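Local structure of cytokinin riboside 5'-monophosphate phosphoribohydrolase (Corynebacterium glutamicum, 5ZBL) at residues Val13-Gly18 and Gly109-Pro114; Gln32-Thr37 and His179-Ala184; Leu45-Gly50 and Ile57-Phe62; Lys137-Tyr142 and Glu170-Glu175. The protein belongs to the LOG-like family of Rossmann-type alpha/beta proteins, in which a parallel beta-sheet is flanked by helices, here assembled as a pair of chains. One frame throughout, in Å; residues are numbered along the deposited sequence.

Interaction 1: Val13-Gly18 and Gly109-Pro114; sequences VTVFTG and GFIAMP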
# COMPACT_ATOMS: atom_id res chain seq x y z
N VAL A 13 -10.35 -7.51 15.83
CA VAL A 13 -9.39 -6.66 15.15
C VAL A 13 -8.68 -7.41 14.05
O VAL A 13 -8.18 -8.55 14.25
CB VAL A 13 -8.33 -6.04 16.06
CG1 VAL A 13 -8.98 -5.02 17.00
CG2 VAL A 13 -7.49 -7.12 16.77
N THR A 14 -8.57 -6.72 12.91
CA THR A 14 -7.86 -7.26 11.76
C THR A 14 -6.45 -6.76 11.91
O THR A 14 -6.23 -5.57 12.07
CB THR A 14 -8.48 -6.78 10.44
OG1 THR A 14 -9.78 -7.34 10.33
CG2 THR A 14 -7.69 -7.24 9.23
N VAL A 15 -5.50 -7.67 11.90
CA VAL A 15 -4.12 -7.30 12.15
C VAL A 15 -3.23 -7.48 10.94
O VAL A 15 -3.23 -8.54 10.33
CB VAL A 15 -3.54 -8.03 13.35
CG1 VAL A 15 -2.09 -7.61 13.57
CG2 VAL A 15 -4.35 -7.65 14.59
N PHE A 16 -2.51 -6.43 10.56
CA PHE A 16 -1.54 -6.54 9.46
C PHE A 16 -0.15 -6.59 10.08
O PHE A 16 0.18 -5.70 10.90
CB PHE A 16 -1.60 -5.30 8.54
CG PHE A 16 -2.98 -4.96 8.03
CD1 PHE A 16 -3.84 -5.93 7.56
CD2 PHE A 16 -3.37 -3.62 7.93
CE1 PHE A 16 -5.10 -5.60 7.06
CE2 PHE A 16 -4.62 -3.29 7.40
CZ PHE A 16 -5.49 -4.27 6.98
N THR A 17 0.66 -7.57 9.70
CA THR A 17 2.01 -7.64 10.22
C THR A 17 2.95 -8.49 9.37
O THR A 17 2.55 -9.23 8.51
CB THR A 17 1.97 -8.15 11.66
OG1 THR A 17 3.25 -8.00 12.29
CG2 THR A 17 1.50 -9.61 11.72
N GLY A 18 4.24 -8.35 9.60
CA GLY A 18 5.23 -9.06 8.78
C GLY A 18 5.22 -10.58 8.75
O GLY A 18 4.85 -11.25 9.73
N GLY A 109 -12.05 -3.25 13.33
CA GLY A 109 -10.97 -2.27 13.39
C GLY A 109 -9.68 -2.92 12.87
O GLY A 109 -9.64 -4.14 12.71
N PHE A 110 -8.67 -2.08 12.65
CA PHE A 110 -7.42 -2.45 11.98
C PHE A 110 -6.24 -2.03 12.84
O PHE A 110 -6.23 -0.91 13.36
CB PHE A 110 -7.34 -1.75 10.64
CG PHE A 110 -8.43 -2.13 9.68
CD1 PHE A 110 -8.40 -3.35 9.04
CD2 PHE A 110 -9.47 -1.26 9.42
CE1 PHE A 110 -9.42 -3.72 8.17
CE2 PHE A 110 -10.49 -1.61 8.53
CZ PHE A 110 -10.47 -2.84 7.93
N ILE A 111 -5.27 -2.93 12.99
CA ILE A 111 -3.99 -2.64 13.61
C ILE A 111 -2.88 -3.04 12.62
O ILE A 111 -2.88 -4.13 12.05
CB ILE A 111 -3.80 -3.44 14.88
CG1 ILE A 111 -4.89 -3.08 15.91
CG2 ILE A 111 -2.46 -3.15 15.57
CD1 ILE A 111 -4.88 -4.04 17.11
N ALA A 112 -1.92 -2.13 12.43
CA ALA A 112 -0.76 -2.42 11.65
C ALA A 112 0.41 -2.46 12.64
O ALA A 112 0.68 -1.47 13.36
CB ALA A 112 -0.57 -1.39 10.54
N MET A 113 1.03 -3.64 12.70
CA MET A 113 2.21 -3.88 13.49
C MET A 113 3.40 -3.78 12.54
O MET A 113 3.23 -3.75 11.33
CB MET A 113 2.15 -5.27 14.11
CG MET A 113 0.90 -5.58 14.93
SD MET A 113 1.13 -6.90 16.16
CE MET A 113 1.97 -8.17 15.22
N PRO A 114 4.62 -3.78 13.08
CA PRO A 114 5.76 -3.83 12.19
C PRO A 114 5.65 -4.93 11.14
O PRO A 114 5.09 -6.00 11.38
CB PRO A 114 6.91 -4.14 13.13
CG PRO A 114 6.49 -3.44 14.40
CD PRO A 114 5.03 -3.71 14.49

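Interaction 2: Gln32-Thr37 and His179-Ala184; sequences QTLAKT and HALLKA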
# COMPACT_ATOMS: atom_id res chain seq x y z
N GLN A 32 2.95 -10.51 21.34
CA GLN A 32 2.37 -11.32 22.42
C GLN A 32 1.66 -10.52 23.47
O GLN A 32 0.58 -10.93 23.91
CB GLN A 32 3.46 -12.15 23.08
CG GLN A 32 3.88 -13.27 22.17
CD GLN A 32 5.24 -13.84 22.50
OE1 GLN A 32 5.70 -14.72 21.80
NE2 GLN A 32 5.90 -13.32 23.56
N THR A 33 2.23 -9.39 23.87
CA THR A 33 1.58 -8.51 24.85
C THR A 33 0.31 -7.92 24.27
O THR A 33 -0.68 -7.72 24.98
CB THR A 33 2.50 -7.35 25.33
OG1 THR A 33 3.82 -7.84 25.47
CG2 THR A 33 2.09 -6.89 26.68
N LEU A 34 0.36 -7.62 22.97
CA LEU A 34 -0.80 -7.07 22.29
C LEU A 34 -1.96 -8.11 22.23
O LEU A 34 -3.11 -7.81 22.60
CB LEU A 34 -0.38 -6.57 20.90
CG LEU A 34 -1.49 -5.98 20.04
CD1 LEU A 34 -2.25 -4.83 20.73
CD2 LEU A 34 -0.90 -5.56 18.71
N ALA A 35 -1.63 -9.32 21.79
CA ALA A 35 -2.57 -10.44 21.77
C ALA A 35 -3.26 -10.72 23.12
O ALA A 35 -4.47 -10.95 23.17
CB ALA A 35 -1.82 -11.69 21.32
N LYS A 36 -2.48 -10.72 24.20
CA LYS A 36 -2.99 -10.98 25.57
C LYS A 36 -3.99 -9.91 26.05
O LYS A 36 -5.04 -10.23 26.63
CB LYS A 36 -1.80 -11.13 26.56
CG LYS A 36 -2.13 -11.35 28.04
CD LYS A 36 -3.08 -12.53 28.31
CE LYS A 36 -2.92 -13.15 29.70
NZ LYS A 36 -3.15 -14.62 29.62
N THR A 37 -3.62 -8.65 25.85
CA THR A 37 -4.46 -7.51 26.16
C THR A 37 -5.77 -7.62 25.41
O THR A 37 -6.85 -7.42 25.99
CB THR A 37 -3.77 -6.21 25.74
OG1 THR A 37 -2.46 -6.22 26.28
CG2 THR A 37 -4.50 -4.96 26.24
N HIS A 179 -2.18 -1.44 25.78
CA HIS A 179 -3.33 -0.98 26.55
C HIS A 179 -3.89 0.28 25.97
O HIS A 179 -5.10 0.34 25.69
CB HIS A 179 -2.99 -0.81 28.04
CG HIS A 179 -2.91 -2.12 28.78
ND1 HIS A 179 -1.73 -2.84 28.90
CD2 HIS A 179 -3.86 -2.85 29.40
CE1 HIS A 179 -1.97 -3.95 29.57
NE2 HIS A 179 -3.25 -3.99 29.86
N ALA A 180 -3.00 1.25 25.75
CA ALA A 180 -3.38 2.53 25.19
C ALA A 180 -3.95 2.42 23.76
O ALA A 180 -4.89 3.13 23.41
CB ALA A 180 -2.21 3.49 25.23
N LEU A 181 -3.37 1.50 22.97
CA LEU A 181 -3.80 1.21 21.61
C LEU A 181 -5.20 0.63 21.51
O LEU A 181 -6.01 1.09 20.68
CB LEU A 181 -2.82 0.23 20.95
CG LEU A 181 -3.08 0.03 19.42
CD1 LEU A 181 -1.79 -0.12 18.64
CD2 LEU A 181 -3.96 -1.17 19.16
N LEU A 182 -5.48 -0.41 22.29
CA LEU A 182 -6.82 -1.04 22.29
C LEU A 182 -7.85 -0.14 22.92
O LEU A 182 -8.97 -0.04 22.41
CB LEU A 182 -6.80 -2.38 23.00
CG LEU A 182 -6.04 -3.46 22.21
CD1 LEU A 182 -5.62 -4.62 23.10
CD2 LEU A 182 -6.86 -3.95 21.03
N LYS A 183 -7.46 0.52 24.01
CA LYS A 183 -8.36 1.50 24.66
C LYS A 183 -8.80 2.57 23.69
O LYS A 183 -9.98 2.89 23.63
CB LYS A 183 -7.70 2.15 25.86
CG LYS A 183 -8.58 3.15 26.60
CD LYS A 183 -8.17 3.29 28.06
CE LYS A 183 -9.24 4.00 28.87
NZ LYS A 183 -8.94 5.44 29.05
N ALA A 184 -7.86 3.11 22.93
CA ALA A 184 -8.19 4.14 21.95
C ALA A 184 -9.15 3.62 20.86
O ALA A 184 -10.01 4.38 20.42
CB ALA A 184 -6.93 4.75 21.35

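Interaction 3: Leu45-Gly50 and Ile57-Phe62; sequences LVYGGG and IVADAF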
# COMPACT_ATOMS: atom_id res chain seq x y z
N LEU A 45 -8.89 -12.16 16.85
CA LEU A 45 -7.96 -11.88 15.75
C LEU A 45 -8.52 -12.23 14.37
O LEU A 45 -8.99 -13.34 14.13
CB LEU A 45 -6.64 -12.67 15.96
CG LEU A 45 -5.57 -12.59 14.86
CD1 LEU A 45 -5.21 -11.14 14.59
CD2 LEU A 45 -4.33 -13.35 15.22
N VAL A 46 -8.45 -11.29 13.46
CA VAL A 46 -8.61 -11.59 12.05
C VAL A 46 -7.28 -11.21 11.44
O VAL A 46 -6.79 -10.08 11.68
CB VAL A 46 -9.69 -10.77 11.40
CG1 VAL A 46 -9.81 -11.17 9.94
CG2 VAL A 46 -11.02 -10.96 12.13
N TYR A 47 -6.69 -12.12 10.68
CA TYR A 47 -5.39 -11.84 10.03
C TYR A 47 -5.25 -12.67 8.76
O TYR A 47 -6.16 -13.41 8.39
CB TYR A 47 -4.23 -12.04 11.01
CG TYR A 47 -3.72 -13.47 11.09
CD1 TYR A 47 -4.59 -14.54 11.28
CD2 TYR A 47 -2.37 -13.75 10.99
CE1 TYR A 47 -4.13 -15.83 11.32
CE2 TYR A 47 -1.91 -15.05 11.04
CZ TYR A 47 -2.79 -16.09 11.18
OH TYR A 47 -2.34 -17.38 11.25
N GLY A 48 -4.12 -12.51 8.07
CA GLY A 48 -3.93 -13.09 6.77
C GLY A 48 -3.58 -14.56 6.74
O GLY A 48 -3.26 -15.07 5.66
N GLY A 49 -3.62 -15.26 7.88
CA GLY A 49 -3.47 -16.74 7.93
C GLY A 49 -2.09 -17.44 7.89
O GLY A 49 -1.99 -18.68 7.73
N GLY A 50 -1.02 -16.68 8.07
CA GLY A 50 0.31 -17.22 7.94
C GLY A 50 0.77 -17.86 9.23
O GLY A 50 0.19 -17.63 10.31
N ILE A 57 3.46 -15.49 15.19
CA ILE A 57 3.51 -15.12 16.59
C ILE A 57 2.16 -14.60 17.10
O ILE A 57 1.72 -15.01 18.18
CB ILE A 57 4.54 -14.04 16.82
CG1 ILE A 57 5.96 -14.54 16.54
CG2 ILE A 57 4.42 -13.51 18.23
CD1 ILE A 57 6.43 -15.72 17.37
N VAL A 58 1.56 -13.64 16.39
CA VAL A 58 0.32 -13.01 16.88
C VAL A 58 -0.89 -14.01 16.88
O VAL A 58 -1.70 -14.02 17.79
CB VAL A 58 0.00 -11.65 16.14
CG1 VAL A 58 -0.54 -11.87 14.74
CG2 VAL A 58 -0.99 -10.81 16.93
N ALA A 59 -0.96 -14.86 15.87
CA ALA A 59 -1.95 -15.92 15.74
C ALA A 59 -1.81 -16.86 16.95
O ALA A 59 -2.78 -17.05 17.66
CB ALA A 59 -1.77 -16.69 14.44
N ASP A 60 -0.60 -17.36 17.18
CA ASP A 60 -0.29 -18.25 18.31
C ASP A 60 -0.58 -17.66 19.65
O ASP A 60 -0.94 -18.40 20.57
CB ASP A 60 1.21 -18.63 18.32
CG ASP A 60 1.57 -19.66 17.24
OD1 ASP A 60 0.66 -20.20 16.56
OD2 ASP A 60 2.78 -19.93 17.07
N ALA A 61 -0.34 -16.35 19.82
CA ALA A 61 -0.51 -15.72 21.12
C ALA A 61 -1.96 -15.50 21.47
O ALA A 61 -2.32 -15.58 22.67
CB ALA A 61 0.27 -14.41 21.21
N PHE A 62 -2.81 -15.27 20.46
CA PHE A 62 -4.26 -15.10 20.69
C PHE A 62 -4.81 -16.48 21.07
O PHE A 62 -5.62 -16.63 21.99
CB PHE A 62 -5.01 -14.58 19.45
CG PHE A 62 -5.21 -13.09 19.38
CD1 PHE A 62 -4.23 -12.26 18.87
CD2 PHE A 62 -6.45 -12.52 19.69
CE1 PHE A 62 -4.44 -10.90 18.72
CE2 PHE A 62 -6.66 -11.15 19.56
CZ PHE A 62 -5.65 -10.35 19.04

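Interaction 4: Lys137-Tyr142 and Glu170-Glu175; sequences KPVALY and ECLIVE. With EDO (1,2-ethanediol), chain E.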
# COMPACT_ATOMS: atom_id res chain seq x y z
N LYS A 137 -13.91 2.65 10.36
CA LYS A 137 -13.45 1.80 11.42
C LYS A 137 -12.10 2.35 11.86
O LYS A 137 -11.35 2.82 11.04
CB LYS A 137 -13.29 0.36 10.92
CG LYS A 137 -14.59 -0.33 10.52
CD LYS A 137 -14.34 -1.68 9.85
CE LYS A 137 -15.63 -2.47 9.65
NZ LYS A 137 -15.38 -3.75 8.92
N PRO A 138 -11.79 2.29 13.15
CA PRO A 138 -10.49 2.82 13.62
C PRO A 138 -9.31 2.08 13.01
O PRO A 138 -9.37 0.87 12.85
CB PRO A 138 -10.53 2.60 15.12
CG PRO A 138 -11.56 1.55 15.34
CD PRO A 138 -12.57 1.65 14.24
N VAL A 139 -8.29 2.84 12.64
CA VAL A 139 -7.00 2.29 12.14
C VAL A 139 -5.94 2.71 13.14
O VAL A 139 -5.86 3.89 13.51
CB VAL A 139 -6.67 2.80 10.77
CG1 VAL A 139 -5.35 2.20 10.25
CG2 VAL A 139 -7.82 2.48 9.83
N ALA A 140 -5.18 1.74 13.64
CA ALA A 140 -4.19 2.00 14.67
C ALA A 140 -2.81 1.51 14.24
O ALA A 140 -2.68 0.42 13.69
CB ALA A 140 -4.59 1.34 15.96
N LEU A 141 -1.80 2.32 14.50
CA LEU A 141 -0.41 1.95 14.26
C LEU A 141 0.22 1.57 15.60
O LEU A 141 0.32 2.39 16.50
CB LEU A 141 0.33 3.10 13.61
CG LEU A 141 -0.27 3.73 12.36
CD1 LEU A 141 0.69 4.81 11.87
CD2 LEU A 141 -0.52 2.67 11.30
N TYR A 142 0.60 0.31 15.72
CA TYR A 142 1.23 -0.20 16.93
C TYR A 142 2.71 0.15 16.81
O TYR A 142 3.48 -0.54 16.11
CB TYR A 142 0.96 -1.71 17.06
CG TYR A 142 1.42 -2.42 18.34
CD1 TYR A 142 1.39 -1.79 19.58
CD2 TYR A 142 1.85 -3.75 18.29
CE1 TYR A 142 1.76 -2.46 20.72
CE2 TYR A 142 2.22 -4.43 19.43
CZ TYR A 142 2.19 -3.78 20.65
OH TYR A 142 2.58 -4.44 21.83
N GLU A 170 -5.59 13.01 11.02
CA GLU A 170 -5.59 13.27 12.49
C GLU A 170 -6.53 12.42 13.38
O GLU A 170 -6.52 12.56 14.59
CB GLU A 170 -5.82 14.78 12.73
CG GLU A 170 -5.64 15.32 14.16
CD GLU A 170 -4.41 14.78 14.91
OE1 GLU A 170 -3.27 14.97 14.43
OE2 GLU A 170 -4.59 14.20 16.01
N CYS A 171 -7.32 11.52 12.80
CA CYS A 171 -8.13 10.54 13.58
C CYS A 171 -7.43 9.15 13.67
O CYS A 171 -8.02 8.14 14.06
CB CYS A 171 -9.52 10.43 12.96
SG CYS A 171 -9.51 10.84 11.20
N LEU A 172 -6.15 9.16 13.31
CA LEU A 172 -5.30 8.00 13.27
C LEU A 172 -4.78 7.65 14.67
O LEU A 172 -4.17 8.50 15.30
CB LEU A 172 -4.11 8.32 12.34
CG LEU A 172 -3.02 7.28 12.26
CD1 LEU A 172 -3.63 5.96 11.80
CD2 LEU A 172 -1.93 7.76 11.33
N ILE A 173 -4.98 6.43 15.14
CA ILE A 173 -4.43 6.03 16.44
C ILE A 173 -2.99 5.58 16.25
O ILE A 173 -2.70 4.83 15.34
CB ILE A 173 -5.27 4.92 17.10
CG1 ILE A 173 -6.72 5.38 17.33
CG2 ILE A 173 -4.69 4.51 18.42
CD1 ILE A 173 -7.70 4.24 17.25
N VAL A 174 -2.09 6.10 17.06
CA VAL A 174 -0.67 5.71 17.07
C VAL A 174 -0.22 5.43 18.52
O VAL A 174 -0.19 6.34 19.31
CB VAL A 174 0.21 6.83 16.50
CG1 VAL A 174 1.70 6.40 16.47
CG2 VAL A 174 -0.30 7.25 15.13
N GLU A 175 0.10 4.20 18.89
CA GLU A 175 0.52 3.94 20.28
C GLU A 175 1.59 2.85 20.36
O GLU A 175 1.56 1.92 19.63
CB GLU A 175 -0.66 3.57 21.14
CG GLU A 175 -1.78 4.60 21.32
CD GLU A 175 -1.40 5.97 21.93
OE1 GLU A 175 -2.24 6.89 21.75
OE2 GLU A 175 -0.32 6.15 22.56
C1 EDO E . 3.27 7.02 21.60
O1 EDO E . 2.04 7.70 21.89
C2 EDO E . 3.23 6.50 20.15
O2 EDO E . 4.52 6.62 19.54
O HOH W 1 -8.69 5.98 12.53

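Interaction 1: Val13-Gly18 and Gly109-Pro114
With chi1 at -169°, the T17 hydroxyl swings to the side away from its own N and faces P114 O, while a bend at chi3 of M113 folds its CE back over the same threonine. T17 OG1 donates to P114 O at 2.9 Å, coming in nearly along the C=O axis. G18 N binds P114 O as well, at 3.1 Å, but in the carbonyl plane on a lone pair, leaving this buried carbonyl with two donors. M113 CE settles 3.6 Å from T17 CB, and farther up the same side chain M113 CG leans on V15 CG1.

Before this junction the backbones run as parallel strands, laced by T14 N to G109 O, I111 N to T14 O, F16 N to I111 O and M113 N to F16 O. Of these, F16 N to I111 O is 2.8 Å and nearly straight (173°). T14, F16, F110 and A112 share one face of the sheet. There the F16 and F110 rings are nearly parallel but slid apart, with centroids 5.8 Å from each other, so F16 CZ meets F110 CD1 with little overlap. T14 CB approaches the same F110 CD1 at 3.7 Å, its side chain lying beside the ring and pointing the same way. Helix 117-130 packs on both phenylalanines. On the other face I111 CD1 reaches V13 CG2.

This is the middle strand of a Rossmann-like parallel sheet and its neighbour 110-112, and P114 opens the PGGxGT sequence characteristic of LOG proteins.

Interaction 2: Gln32-Thr37 and His179-Ala184
T37 sets its methyl over one face of the H179 imidazole. T37 CG2 stands 4.0 Å from the centroid of the H179 ring and 15° off the ring normal, somewhat toward the rim, in a CH-pi contact. T37 CG2 also presses against L182 CD1 at 3.4 Å, closer than carbons usually come, so it is wedged between ring and leucine. Its direction follows from the first torsion of T37 (chi1 -50°), which puts CG2 anti to the backbone N and pointing across the gap, while OG1 swings back to its own helix. There T37 OG1 donates to T33 O at 2.7 Å. This bond holds the side-chain rotation; T37 N reaches the same oxygen from the opposite face of the carbonyl plane.

One turn away, L34 reaches across with a single branch: L34 CD1 lies 4.1 Å from L182 CD1 and 4.3 Å from L181 CD2, and the L34 and L182 side chains cross obliquely. The axes of segments 32-37 and 179-184 approach only to 10.0 Å, at -43°, so side-chain methyls and the H179 ring make the join. Below them, L34 and L181 both rest on Y142 of the sheet, and R41 touches H179 and L182 from the loop after the first helix.

No hydrogen bond links the two segments. Cohesion therefore rests on dispersion and the soft methyl-imidazole contact, with the threonine's polarity spent inside its own helix.

Interaction 3: Leu45-Gly50 and Ile57-Phe62
Y47, whose ring end abuts A59, donates from Y47 OH to G50 O over 2.7 Å. The donor sits 26° out of the G50 carbonyl plane, and the oxygen lies at the tyrosine's edge, in the plane of its ring. G49 N stands over the centre of one face of the Y47 ring, 3.3 Å above the plane, so the turn G48-G50 curls round its own tyrosine. This follows from the first torsion of Y47 (chi1 87°), which places the ring between backbone N and carbonyl carbon. A59 CB then meets the phenol end at 3.3 Å from Y47 OH, approaching obliquely.

Strand 44-47, this glycine-rich turn and helix 53-64 form the first half of a beta-alpha-beta crossover that strand 69-74 completes, the repeating element of a Rossmann-like fold. The axes of strand 45-47 and helix 57-62 run nearly antiparallel, 9.5 Å apart, and L45 and Y47 project into the space between.

Two parts of L45 do different work. L45 CB lies over the centre of the F62 ring, 3.6 Å from the centroid and almost on the ring normal, a CH-pi contact. L45 CD2 instead drops into the helix surface, 3.5 Å from A59 CA and also near V58 O and V58 CG1. V58 O meets the F62 ring at its edge, in plane, within the helix. A35, A38 and V39 pack on F62 from helix 25-40, the adjacent helix on the same side of the sheet.

Interaction 4: Lys137-Tyr142 and Glu170-Glu175
A140 and I173 pair closely across two parallel strands, with A140 CB 3.8 Å from I173 CB. Three backbone bonds hold the pair in register: I173 N to V139 O, L141 N to I173 O at 2.8 Å, and E175 N to L141 O. The middle donor is tilted 28° from the I173 carbonyl plane, whereas the outer two approach their oxygens nearly head-on.

On the face of A140, I173 CD1 reaches back to P138 CB at 3.9 Å, and farther along Y142 CD1 lies near E175 O, which sits at the ring edge. On the other face L141 CD1 takes two partners, L172 CD2 at 4.0 Å and V174 CG2; the L141 and L172 side chains cross at about a right angle. A chi1 of 174° carries the L172 branches over strand 139-142, so that L172 CD1 meets V139 O at 3.5 Å. Just before the strands pair, one water bridges the backbones, accepting from V139 N and donating to C171 O at 2.7 Å. At the far end, 1,2-ethanediol, probably from the crystallisation liquor, donates O1 to E175 OE2 at 2.9 Å and also bonds D143 OD2.

A second shell sets these groups. A184 and M185 of helix 178-186 press on I173, W127 backs L172, and the Y142 hydroxyl bonds to A30 O.

The chemistry thus changes along the pair: apolar branches and backbone bonds hold one edge strand of the sheet in this chain, while its end offers carboxylates, E175 and D143, to which the diol hydrogen-bonds.

Interactions 1, 3 and 4 lie along one parallel sheet. Interaction 1 is central: V15 N reaches V46 O of interaction 3 at 2.7 Å, and A112 N reaches A140 O of interaction 4 at 2.9 Å. Interactions 3 and 4, their centres about 20 Å apart, do not touch. Interaction 2 roofs the sheet, with L34 CD2 3.5 Å from M113 SD and L181 CD2 3.6 Å from I111 CD1. It also meets helix 53-64, where A35 CB lies 3.4 Å from A61 CB. A bound phosphate ion, probably from the crystallisation liquor, sits about 4 Å from G18 (nearest atoms) and may mark a pocket at the strand ends of interaction 1.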